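Local coordinates for protein enoyl-CoA hydratase (Bacillus halodurans, PDB 3LKE) that probably hydrates the double bond of enoyl-CoA thioesters, as a trimeric member of the crotonase (enoyl-CoA hydratase/isomerase) family, at residues S150-L153 against P154-G158; L193-R196 against V197-Y200; K228-L231 against E232-E236. All coordinates share one frame; numbering follows the deposited sequence.

Interaction 1 of 3, residues S150-L153 against P154-G158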
ATOM      1  N   SER A 150      -1.493  -7.078 -13.547  1.00 22.25           N
ATOM      2  CA  SER A 150      -2.436  -6.040 -13.121  1.00 20.06           C
ATOM      3  C   SER A 150      -2.715  -6.073 -11.620  1.00 22.12           C
ATOM      4  O   SER A 150      -3.171  -5.076 -11.058  1.00 23.45           O
ATOM      5  CB  SER A 150      -3.751  -6.101 -13.918  1.00 22.00           C
ATOM      6  OG  SER A 150      -4.589  -7.155 -13.464  1.00 23.97           O
ATOM      7  N   TYR A 151      -2.444  -7.212 -10.978  1.00 20.35           N
ATOM      8  CA  TYR A 151      -2.557  -7.344  -9.522  1.00 21.27           C
ATOM      9  C   TYR A 151      -1.243  -6.920  -8.836  1.00 19.78           C
ATOM     10  O   TYR A 151      -1.220  -6.092  -7.924  1.00 21.88           O
ATOM     11  CB  TYR A 151      -2.889  -8.802  -9.148  1.00 22.94           C
ATOM     12  CG  TYR A 151      -2.970  -9.028  -7.660  1.00 24.12           C
ATOM     13  CD1 TYR A 151      -4.148  -8.767  -6.966  1.00 25.64           C
ATOM     14  CD2 TYR A 151      -1.861  -9.482  -6.940  1.00 24.27           C
ATOM     15  CE1 TYR A 151      -4.226  -8.958  -5.609  1.00 27.53           C
ATOM     16  CE2 TYR A 151      -1.923  -9.669  -5.578  1.00 25.17           C
ATOM     17  CZ  TYR A 151      -3.108  -9.401  -4.917  1.00 25.85           C
ATOM     18  OH  TYR A 151      -3.185  -9.573  -3.555  1.00 26.61           O
ATOM     19  N   PHE A 152      -0.131  -7.487  -9.300  1.00 22.25           N
ATOM     20  CA  PHE A 152       1.132  -7.272  -8.612  1.00 19.53           C
ATOM     21  C   PHE A 152       1.767  -5.917  -8.827  1.00 20.49           C
ATOM     22  O   PHE A 152       2.232  -5.311  -7.870  1.00 20.83           O
ATOM     23  CB  PHE A 152       2.143  -8.380  -8.942  1.00 18.56           C
ATOM     24  CG  PHE A 152       1.774  -9.705  -8.361  1.00 21.32           C
ATOM     25  CD1 PHE A 152       1.942  -9.937  -7.007  1.00 21.71           C
ATOM     26  CD2 PHE A 152       1.262 -10.721  -9.169  1.00 21.84           C
ATOM     27  CE1 PHE A 152       1.613 -11.154  -6.454  1.00 22.05           C
ATOM     28  CE2 PHE A 152       0.916 -11.947  -8.622  1.00 22.32           C
ATOM     29  CZ  PHE A 152       1.088 -12.165  -7.260  1.00 21.48           C
ATOM     30  N   LEU A 153       1.807  -5.439 -10.064  1.00 21.64           N
ATOM     31  CA  LEU A 153       2.464  -4.155 -10.306  1.00 23.91           C
ATOM     32  C   LEU A 153       1.972  -2.996  -9.415  1.00 22.21           C
ATOM     33  O   LEU A 153       2.770  -2.323  -8.767  1.00 21.11           O
ATOM     34  CB  LEU A 153       2.416  -3.768 -11.781  1.00 21.47           C
ATOM     35  CG  LEU A 153       3.246  -4.672 -12.710  1.00 21.47           C
ATOM     36  CD1 LEU A 153       2.980  -4.330 -14.172  1.00 21.86           C
ATOM     37  CD2 LEU A 153       4.745  -4.603 -12.392  1.00 21.96           C
ATOM     38  N   PRO A 154       0.656  -2.739  -9.389  1.00 20.94           N
ATOM     39  CA  PRO A 154       0.278  -1.587  -8.555  1.00 20.06           C
ATOM     40  C   PRO A 154       0.492  -1.824  -7.063  1.00 22.66           C
ATOM     41  O   PRO A 154       0.745  -0.865  -6.329  1.00 21.78           O
ATOM     42  CB  PRO A 154      -1.212  -1.376  -8.874  1.00 21.01           C
ATOM     43  CG  PRO A 154      -1.676  -2.673  -9.493  1.00 21.10           C
ATOM     44  CD  PRO A 154      -0.468  -3.278 -10.172  1.00 22.16           C
ATOM     45  N   ARG A 155       0.416  -3.073  -6.613  1.00 23.01           N
ATOM     46  CA  ARG A 155       0.649  -3.355  -5.197  1.00 23.25           C
ATOM     47  C   ARG A 155       2.115  -3.168  -4.823  1.00 23.61           C
ATOM     48  O   ARG A 155       2.438  -2.728  -3.713  1.00 23.69           O
ATOM     49  CB  ARG A 155       0.138  -4.754  -4.823  1.00 21.08           C
ATOM     50  CG  ARG A 155      -1.387  -4.764  -4.651  1.00 26.50           C
ATOM     51  CD  ARG A 155      -2.002  -6.151  -4.663  1.00 26.14           C
ATOM     52  NE  ARG A 155      -3.450  -6.043  -4.514  1.00 23.94           N
ATOM     53  CZ  ARG A 155      -4.275  -5.671  -5.492  1.00 28.11           C
ATOM     54  NH1 ARG A 155      -3.803  -5.378  -6.699  1.00 27.29           N
ATOM     55  NH2 ARG A 155      -5.577  -5.586  -5.265  1.00 28.07           N
ATOM     56  N   ILE A 156       2.995  -3.442  -5.779  1.00 20.84           N
ATOM     57  CA  ILE A 156       4.430  -3.373  -5.522  1.00 21.56           C
ATOM     58  C   ILE A 156       5.011  -1.982  -5.756  1.00 22.07           C
ATOM     59  O   ILE A 156       5.715  -1.440  -4.903  1.00 24.08           O
ATOM     60  CB  ILE A 156       5.173  -4.418  -6.367  1.00 19.92           C
ATOM     61  CG1 ILE A 156       4.684  -5.814  -5.977  1.00 23.22           C
ATOM     62  CG2 ILE A 156       6.692  -4.264  -6.189  1.00 23.43           C
ATOM     63  CD1 ILE A 156       5.220  -6.972  -6.878  1.00 22.86           C
ATOM     64  N   ILE A 157       4.690  -1.380  -6.896  1.00 23.09           N
ATOM     65  CA  ILE A 157       5.300  -0.101  -7.237  1.00 22.25           C
ATOM     66  C   ILE A 157       4.337   1.085  -7.171  1.00 28.22           C
ATOM     67  O   ILE A 157       4.761   2.241  -7.281  1.00 24.39           O
ATOM     68  CB  ILE A 157       6.014  -0.163  -8.613  1.00 22.83           C
ATOM     69  CG1 ILE A 157       5.005  -0.165  -9.767  1.00 23.67           C
ATOM     70  CG2 ILE A 157       6.950  -1.365  -8.674  1.00 23.06           C
ATOM     71  CD1 ILE A 157       5.667  -0.046 -11.132  1.00 25.99           C
ATOM     72  N   GLY A 158       3.056   0.803  -6.963  1.00 22.95           N
ATOM     73  CA  GLY A 158       2.056   1.866  -6.902  1.00 24.09           C
ATOM     74  C   GLY A 158       1.335   2.031  -8.231  1.00 23.10           C
ATOM     75  O   GLY A 158       1.881   1.717  -9.279  1.00 23.37           O
TER
HETATM   76  O   HOH W   1      -4.902  -4.219  -9.069  1.00 26.27           O
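Ile156 N and Ile157 N bond back to Phe152 O and Leu153 O at 2.9 and 2.8 Å, respectively, so helix 149-157 keeps its i to i+4 pattern here, but it kinks at Pro154, whose nitrogen carries no hydrogen for the turn before. Ser150 O instead meets the proline ring at CG and accepts a hydrogen bond from a water. That water in turn accepts from Arg155 NH1 at 2.9 Å, lying at the edge of the guanidinium in its plane. The same NH1 donates to Tyr151 O over 2.9 Å, in the carbonyl plane and on a lone pair, so the arginine holds Tyr151 O directly and Ser150 O through the water. Its guanidinium is stacked on the Tyr151 ring, the planes only 13° apart and the centres separated by 3.8 Å, while CD makes a CH-pi contact over the same ring, 3.6 Å from its centroid. An extended run from CG to NE brings the arginine across the ring, which Tyr151 presents with CG anti to the backbone N (chi1 178°). A serine at Tyr151 would take away this platform, and the guanidinium would probably be freer to turn about its bond to the carbonyl. Further round the helix, Phe152 CB touches Ile156 CD1 at 4.0 Å. Gly158 then leaves helical angles with a positive phi and stands at the N-cap position of helix 159-168, where Thr162 lies against Leu153, Pro154 and Ile157. Tyr151 and Phe152 pack on Leu227 of helix 223-241, and Leu218 and Leu219 of a second subunit meet Ser150 and Pro154.

Interaction 2 of 3, residues L193-R196 against V197-Y200; sequences LQER and VKNY
Leu193 to Tyr200 make an i to i+4 contact within one amphipathic helix, 190-205, whose apolar side lies on the parallel strands 103-108, 125-129 and 185-187 of the crotonase fold. Regular backbone bonds carry it, among them Tyr200 N to Arg196 O at 2.8 Å. On the inner side Leu193 CD1 meets Val197 CG2 at 4.0 Å, the two side chains crossing at a slant. Leu193 continues onto Ile127 and Leu129, Val197 onto Leu107, and Tyr200 reaches Val103 and Val105 as well as Leu167 of a third subunit. Arg196 flanks this apolar row: its chain bends at chi2 (54°) and runs on toward the next turn, which puts one guanidinium face over Tyr200 CB, NH1 standing 3.7 Å from that carbon. The guanidinium and the tyrosine ring are steeply inclined, 81° apart, and do not stack; the charge is met by a salt bridge from NH2 to Glu185. On the outer side Asn199 ND2 gives Glu195 OE1 a weak bond of 3.4 Å, with the amide turned nearly upright to the carboxylate. Glu195 OE2 also lies beside Lys198 CD at 3.6 Å, yet its distance to Lys198 NZ is 5.6 Å, too long for a salt bridge. The chemistry is thus divided: hydrocarbon joins the helix to the sheet, one arginine is paired at the border, and the outer polar groups hold each other loosely, Asn199 OD1 bonding instead to Lys202.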
ATOM      1  N   LEU A 193      26.113 -14.621  -6.400  1.00 30.60           N
ATOM      2  CA  LEU A 193      24.726 -15.059  -6.285  1.00 33.05           C
ATOM      3  C   LEU A 193      24.627 -16.444  -5.653  1.00 31.09           C
ATOM      4  O   LEU A 193      23.774 -16.684  -4.804  1.00 29.41           O
ATOM      5  CB  LEU A 193      24.039 -15.070  -7.654  1.00 30.99           C
ATOM      6  CG  LEU A 193      22.602 -15.588  -7.615  1.00 29.96           C
ATOM      7  CD1 LEU A 193      21.721 -14.621  -6.824  1.00 27.87           C
ATOM      8  CD2 LEU A 193      22.064 -15.777  -9.026  1.00 32.50           C
ATOM      9  N   GLN A 194      25.493 -17.361  -6.080  1.00 30.22           N
ATOM     10  CA  GLN A 194      25.488 -18.715  -5.548  1.00 31.52           C
ATOM     11  C   GLN A 194      25.723 -18.724  -4.034  1.00 28.78           C
ATOM     12  O   GLN A 194      25.085 -19.488  -3.307  1.00 31.80           O
ATOM     13  CB  GLN A 194      26.558 -19.555  -6.260  1.00 32.71           C
ATOM     14  CG  GLN A 194      26.304 -21.034  -6.249  1.00 40.99           C
ATOM     15  CD  GLN A 194      27.347 -21.788  -7.054  1.00 45.86           C
ATOM     16  OE1 GLN A 194      27.708 -21.380  -8.159  1.00 44.43           O
ATOM     17  NE2 GLN A 194      27.835 -22.894  -6.501  1.00 48.17           N
ATOM     18  N   GLU A 195      26.650 -17.891  -3.571  1.00 30.01           N
ATOM     19  CA  GLU A 195      26.958 -17.784  -2.143  1.00 32.20           C
ATOM     20  C   GLU A 195      25.805 -17.152  -1.364  1.00 32.61           C
ATOM     21  O   GLU A 195      25.450 -17.626  -0.285  1.00 31.99           O
ATOM     22  CB  GLU A 195      28.232 -16.969  -1.924  1.00 33.59           C
ATOM     23  CG  GLU A 195      28.570 -16.702  -0.452  1.00 38.44           C
ATOM     24  CD  GLU A 195      29.027 -17.958   0.294  1.00 41.07           C
ATOM     25  OE1 GLU A 195      29.130 -17.906   1.543  1.00 46.48           O
ATOM     26  OE2 GLU A 195      29.288 -18.989  -0.362  1.00 37.73           O
ATOM     27  N   ARG A 196      25.232 -16.085  -1.919  1.00 32.20           N
ATOM     28  CA  ARG A 196      24.106 -15.376  -1.296  1.00 28.12           C
ATOM     29  C   ARG A 196      22.919 -16.311  -1.065  1.00 30.70           C
ATOM     30  O   ARG A 196      22.318 -16.336   0.015  1.00 31.34           O
ATOM     31  CB  ARG A 196      23.684 -14.194  -2.173  1.00 29.10           C
ATOM     32  CG  ARG A 196      22.425 -13.454  -1.697  1.00 28.82           C
ATOM     33  CD  ARG A 196      22.539 -13.004  -0.256  1.00 30.02           C
ATOM     34  NE  ARG A 196      21.324 -12.292   0.151  1.00 33.45           N
ATOM     35  CZ  ARG A 196      20.650 -12.538   1.271  1.00 35.60           C
ATOM     36  NH1 ARG A 196      21.079 -13.469   2.119  1.00 33.26           N
ATOM     37  NH2 ARG A 196      19.545 -11.845   1.543  1.00 31.34           N
ATOM     38  N   VAL A 197      22.581 -17.073  -2.098  1.00 27.71           N
ATOM     39  CA  VAL A 197      21.500 -18.051  -2.025  1.00 30.81           C
ATOM     40  C   VAL A 197      21.764 -19.129  -0.976  1.00 32.11           C
ATOM     41  O   VAL A 197      20.871 -19.525  -0.229  1.00 30.51           O
ATOM     42  CB  VAL A 197      21.252 -18.700  -3.395  1.00 28.86           C
ATOM     43  CG1 VAL A 197      20.223 -19.797  -3.287  1.00 26.95           C
ATOM     44  CG2 VAL A 197      20.792 -17.637  -4.403  1.00 31.78           C
ATOM     45  N   LYS A 198      23.001 -19.609  -0.933  1.00 30.17           N
ATOM     46  CA  LYS A 198      23.416 -20.552   0.096  1.00 32.22           C
ATOM     47  C   LYS A 198      23.086 -20.008   1.486  1.00 30.78           C
ATOM     48  O   LYS A 198      22.453 -20.678   2.299  1.00 32.88           O
ATOM     49  CB  LYS A 198      24.920 -20.802  -0.034  1.00 33.72           C
ATOM     50  CG  LYS A 198      25.578 -21.512   1.137  1.00 39.27           C
ATOM     51  CD  LYS A 198      27.087 -21.569   0.916  1.00 39.26           C
ATOM     52  CE  LYS A 198      27.824 -22.148   2.116  1.00 48.20           C
ATOM     53  NZ  LYS A 198      27.474 -23.574   2.343  1.00 48.76           N
ATOM     54  N   ASN A 199      23.512 -18.780   1.737  1.00 30.82           N
ATOM     55  CA  ASN A 199      23.317 -18.147   3.036  1.00 32.59           C
ATOM     56  C   ASN A 199      21.842 -17.882   3.320  1.00 33.57           C
ATOM     57  O   ASN A 199      21.370 -18.071   4.442  1.00 33.31           O
ATOM     58  CB  ASN A 199      24.123 -16.853   3.117  1.00 34.14           C
ATOM     59  CG  ASN A 199      25.619 -17.101   3.063  1.00 38.51           C
ATOM     60  OD1 ASN A 199      26.101 -18.116   3.549  1.00 36.78           O
ATOM     61  ND2 ASN A 199      26.356 -16.165   2.480  1.00 40.69           N
ATOM     62  N   TYR A 200      21.110 -17.463   2.296  1.00 30.53           N
ATOM     63  CA  TYR A 200      19.699 -17.150   2.475  1.00 31.38           C
ATOM     64  C   TYR A 200      18.922 -18.414   2.831  1.00 30.73           C
ATOM     65  O   TYR A 200      18.091 -18.411   3.737  1.00 32.48           O
ATOM     66  CB  TYR A 200      19.143 -16.492   1.208  1.00 29.01           C
ATOM     67  CG  TYR A 200      17.662 -16.152   1.246  1.00 27.95           C
ATOM     68  CD1 TYR A 200      17.226 -14.907   1.682  1.00 31.97           C
ATOM     69  CD2 TYR A 200      16.711 -17.066   0.810  1.00 28.98           C
ATOM     70  CE1 TYR A 200      15.860 -14.588   1.706  1.00 26.12           C
ATOM     71  CE2 TYR A 200      15.349 -16.754   0.828  1.00 30.49           C
ATOM     72  CZ  TYR A 200      14.940 -15.523   1.270  1.00 27.38           C
ATOM     73  OH  TYR A 200      13.583 -15.240   1.278  1.00 26.78           O
TER

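Interaction 3 of 3, residues K228-L231 against E232-E236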
ATOM      1  N   LYS A 228      -6.907 -14.611  -7.447  1.00 26.60           N
ATOM      2  CA  LYS A 228      -7.583 -15.586  -8.288  1.00 28.35           C
ATOM      3  C   LYS A 228      -8.634 -14.891  -9.137  1.00 28.24           C
ATOM      4  O   LYS A 228      -8.714 -15.112 -10.354  1.00 26.96           O
ATOM      5  CB  LYS A 228      -8.215 -16.703  -7.457  1.00 28.64           C
ATOM      6  CG  LYS A 228      -9.050 -17.672  -8.301  1.00 33.78           C
ATOM      7  CD  LYS A 228      -9.471 -18.909  -7.513  1.00 38.84           C
ATOM      8  CE  LYS A 228     -10.646 -18.624  -6.590  1.00 46.88           C
ATOM      9  NZ  LYS A 228     -11.181 -19.884  -5.986  1.00 51.25           N
ATOM     10  N   GLN A 229      -9.432 -14.039  -8.502  1.00 27.62           N
ATOM     11  CA  GLN A 229     -10.457 -13.307  -9.228  1.00 30.51           C
ATOM     12  C   GLN A 229      -9.866 -12.357 -10.262  1.00 28.24           C
ATOM     13  O   GLN A 229     -10.417 -12.190 -11.347  1.00 27.70           O
ATOM     14  CB  GLN A 229     -11.367 -12.547  -8.273  1.00 30.79           C
ATOM     15  CG  GLN A 229     -12.118 -13.428  -7.305  1.00 33.42           C
ATOM     16  CD  GLN A 229     -13.010 -12.625  -6.386  1.00 41.09           C
ATOM     17  OE1 GLN A 229     -13.364 -11.483  -6.693  1.00 43.58           O
ATOM     18  NE2 GLN A 229     -13.374 -13.210  -5.249  1.00 38.97           N
ATOM     19  N   GLN A 230      -8.742 -11.735  -9.930  1.00 25.56           N
ATOM     20  CA  GLN A 230      -8.134 -10.793 -10.853  1.00 23.44           C
ATOM     21  C   GLN A 230      -7.581 -11.533 -12.085  1.00 24.79           C
ATOM     22  O   GLN A 230      -7.659 -11.036 -13.205  1.00 24.92           O
ATOM     23  CB  GLN A 230      -7.031  -9.984 -10.159  1.00 25.62           C
ATOM     24  CG  GLN A 230      -6.480  -8.875 -11.028  1.00 27.45           C
ATOM     25  CD  GLN A 230      -6.513  -7.520 -10.354  1.00 30.01           C
ATOM     26  OE1 GLN A 230      -7.167  -7.337  -9.326  1.00 34.68           O
ATOM     27  NE2 GLN A 230      -5.803  -6.562 -10.928  1.00 29.07           N
ATOM     28  N   LEU A 231      -7.021 -12.717 -11.868  1.00 24.36           N
ATOM     29  CA  LEU A 231      -6.488 -13.516 -12.977  1.00 25.89           C
ATOM     30  C   LEU A 231      -7.617 -13.842 -13.959  1.00 25.62           C
ATOM     31  O   LEU A 231      -7.435 -13.823 -15.180  1.00 25.63           O
ATOM     32  CB  LEU A 231      -5.841 -14.794 -12.450  1.00 25.34           C
ATOM     33  CG  LEU A 231      -4.519 -14.549 -11.709  1.00 25.37           C
ATOM     34  CD1 LEU A 231      -4.006 -15.780 -10.966  1.00 26.09           C
ATOM     35  CD2 LEU A 231      -3.479 -14.065 -12.713  1.00 25.96           C
ATOM     36  N   GLU A 232      -8.795 -14.122 -13.413  1.00 28.44           N
ATOM     37  CA  GLU A 232      -9.957 -14.431 -14.250  1.00 31.05           C
ATOM     38  C   GLU A 232     -10.320 -13.223 -15.109  1.00 30.71           C
ATOM     39  O   GLU A 232     -10.547 -13.341 -16.314  1.00 28.85           O
ATOM     40  CB  GLU A 232     -11.142 -14.864 -13.386  1.00 33.12           C
ATOM     41  CG  GLU A 232     -10.945 -16.206 -12.697  1.00 33.68           C
ATOM     42  CD  GLU A 232     -11.971 -16.470 -11.601  1.00 42.70           C
ATOM     43  OE1 GLU A 232     -11.974 -17.595 -11.049  1.00 44.73           O
ATOM     44  OE2 GLU A 232     -12.762 -15.550 -11.281  1.00 43.25           O
ATOM     45  N   GLN A 233     -10.346 -12.050 -14.485  1.00 26.92           N
ATOM     46  CA  GLN A 233     -10.632 -10.820 -15.202  1.00 24.51           C
ATOM     47  C   GLN A 233      -9.585 -10.498 -16.264  1.00 24.86           C
ATOM     48  O   GLN A 233      -9.922 -10.077 -17.366  1.00 23.80           O
ATOM     49  CB  GLN A 233     -10.785  -9.656 -14.214  1.00 27.61           C
ATOM     50  CG  GLN A 233     -12.048  -9.745 -13.382  1.00 30.37           C
ATOM     51  CD  GLN A 233     -13.294  -9.828 -14.254  1.00 39.20           C
ATOM     52  OE1 GLN A 233     -13.430  -9.092 -15.235  1.00 40.13           O
ATOM     53  NE2 GLN A 233     -14.203 -10.736 -13.906  1.00 42.14           N
ATOM     54  N   GLU A 234      -8.311 -10.692 -15.939  1.00 20.64           N
ATOM     55  CA  GLU A 234      -7.263 -10.462 -16.921  1.00 22.75           C
ATOM     56  C   GLU A 234      -7.512 -11.343 -18.144  1.00 22.97           C
ATOM     57  O   GLU A 234      -7.320 -10.917 -19.284  1.00 24.50           O
ATOM     58  CB  GLU A 234      -5.882 -10.798 -16.337  1.00 23.36           C
ATOM     59  CG  GLU A 234      -5.412  -9.836 -15.243  1.00 21.50           C
ATOM     60  CD  GLU A 234      -4.040 -10.214 -14.722  1.00 24.51           C
ATOM     61  OE1 GLU A 234      -3.629 -11.372 -14.964  1.00 22.73           O
ATOM     62  OE2 GLU A 234      -3.382  -9.363 -14.078  1.00 24.22           O
ATOM     63  N   THR A 235      -7.917 -12.579 -17.882  1.00 23.26           N
ATOM     64  CA  THR A 235      -8.197 -13.539 -18.950  1.00 25.32           C
ATOM     65  C   THR A 235      -9.276 -12.985 -19.879  1.00 25.25           C
ATOM     66  O   THR A 235      -9.082 -12.910 -21.093  1.00 25.31           O
ATOM     67  CB  THR A 235      -8.625 -14.891 -18.369  1.00 26.76           C
ATOM     68  OG1 THR A 235      -7.560 -15.415 -17.563  1.00 28.42           O
ATOM     69  CG2 THR A 235      -8.959 -15.893 -19.489  1.00 26.80           C
ATOM     70  N   GLU A 236     -10.391 -12.548 -19.300  1.00 26.04           N
ATOM     71  CA  GLU A 236     -11.504 -12.067 -20.113  1.00 27.10           C
ATOM     72  C   GLU A 236     -11.128 -10.824 -20.907  1.00 28.61           C
ATOM     73  O   GLU A 236     -11.518 -10.694 -22.067  1.00 29.04           O
ATOM     74  CB  GLU A 236     -12.751 -11.818 -19.260  1.00 28.67           C
ATOM     75  CG  GLU A 236     -13.264 -13.069 -18.573  1.00 29.84           C
ATOM     76  CD  GLU A 236     -13.622 -14.181 -19.559  1.00 31.03           C
ATOM     77  OE1 GLU A 236     -14.083 -13.869 -20.678  1.00 33.78           O
ATOM     78  OE2 GLU A 236     -13.445 -15.361 -19.208  1.00 34.04           O
TER
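Leu231 O is gripped twice by Thr235, by the backbone N at 3.0 Å and by the hydroxyl OG1 at 2.9 Å. This is a threonine side chain bonding back to the carbonyl four residues earlier, within the long helix 223-241 of the crotonase fold. The two donors reach the oxygen from opposite faces of its carbonyl plane, and the hydroxyl can do so because OG1 sits beside the backbone N (chi1 -61°). Asn91 of helix 81-98 adds a weak hydrogen bond to the same OG1, and Leu87 and Arg84 touch the threonine as well, so this side of the helix faces helix 81-98. Leu231, buried, packs there on Asn91, and its CD2 approaches Glu234 OE1 at 3.5 Å. Glu234 N bonds to Gln230 O at 2.8 Å. The Glu234 carboxylate is buried too, but both its oxygens are engaged: OE1 by Gly148 N, OE2 by Ser150 OG, the hydroxyl that Gln230 NE2 also binds. Leu218 of a second subunit covers Gln230, Gln233 and Glu234. Toward solvent Lys228 and Glu232 lie side by side and point the same way without forming a salt bridge, Lys228 NZ and Glu232 OE1 being 5.6 Å apart; the closest approach of the two side chains is Lys228 CG to Glu232 OE1, at 4.0 Å.

How the interactions relate
From the N terminus the three contacts come in series, with none nested and none crossing; each joins adjoining segments of a single helix, so none closes a loop. Interaction 1 on helix 149-157 comes first, interaction 2 follows on helix 190-205 against the sheet, and interaction 3 lies on helix 223-241. Interactions 1 and 3 touch although some seventy residues of chain separate them, tying helix 149-157 to helix 223-241, and both also meet the second subunit. Interaction 2 stands apart, its nearest atoms about 14 Å from interaction 1 and about 21 Å from interaction 3, across the chain's centre from the latter.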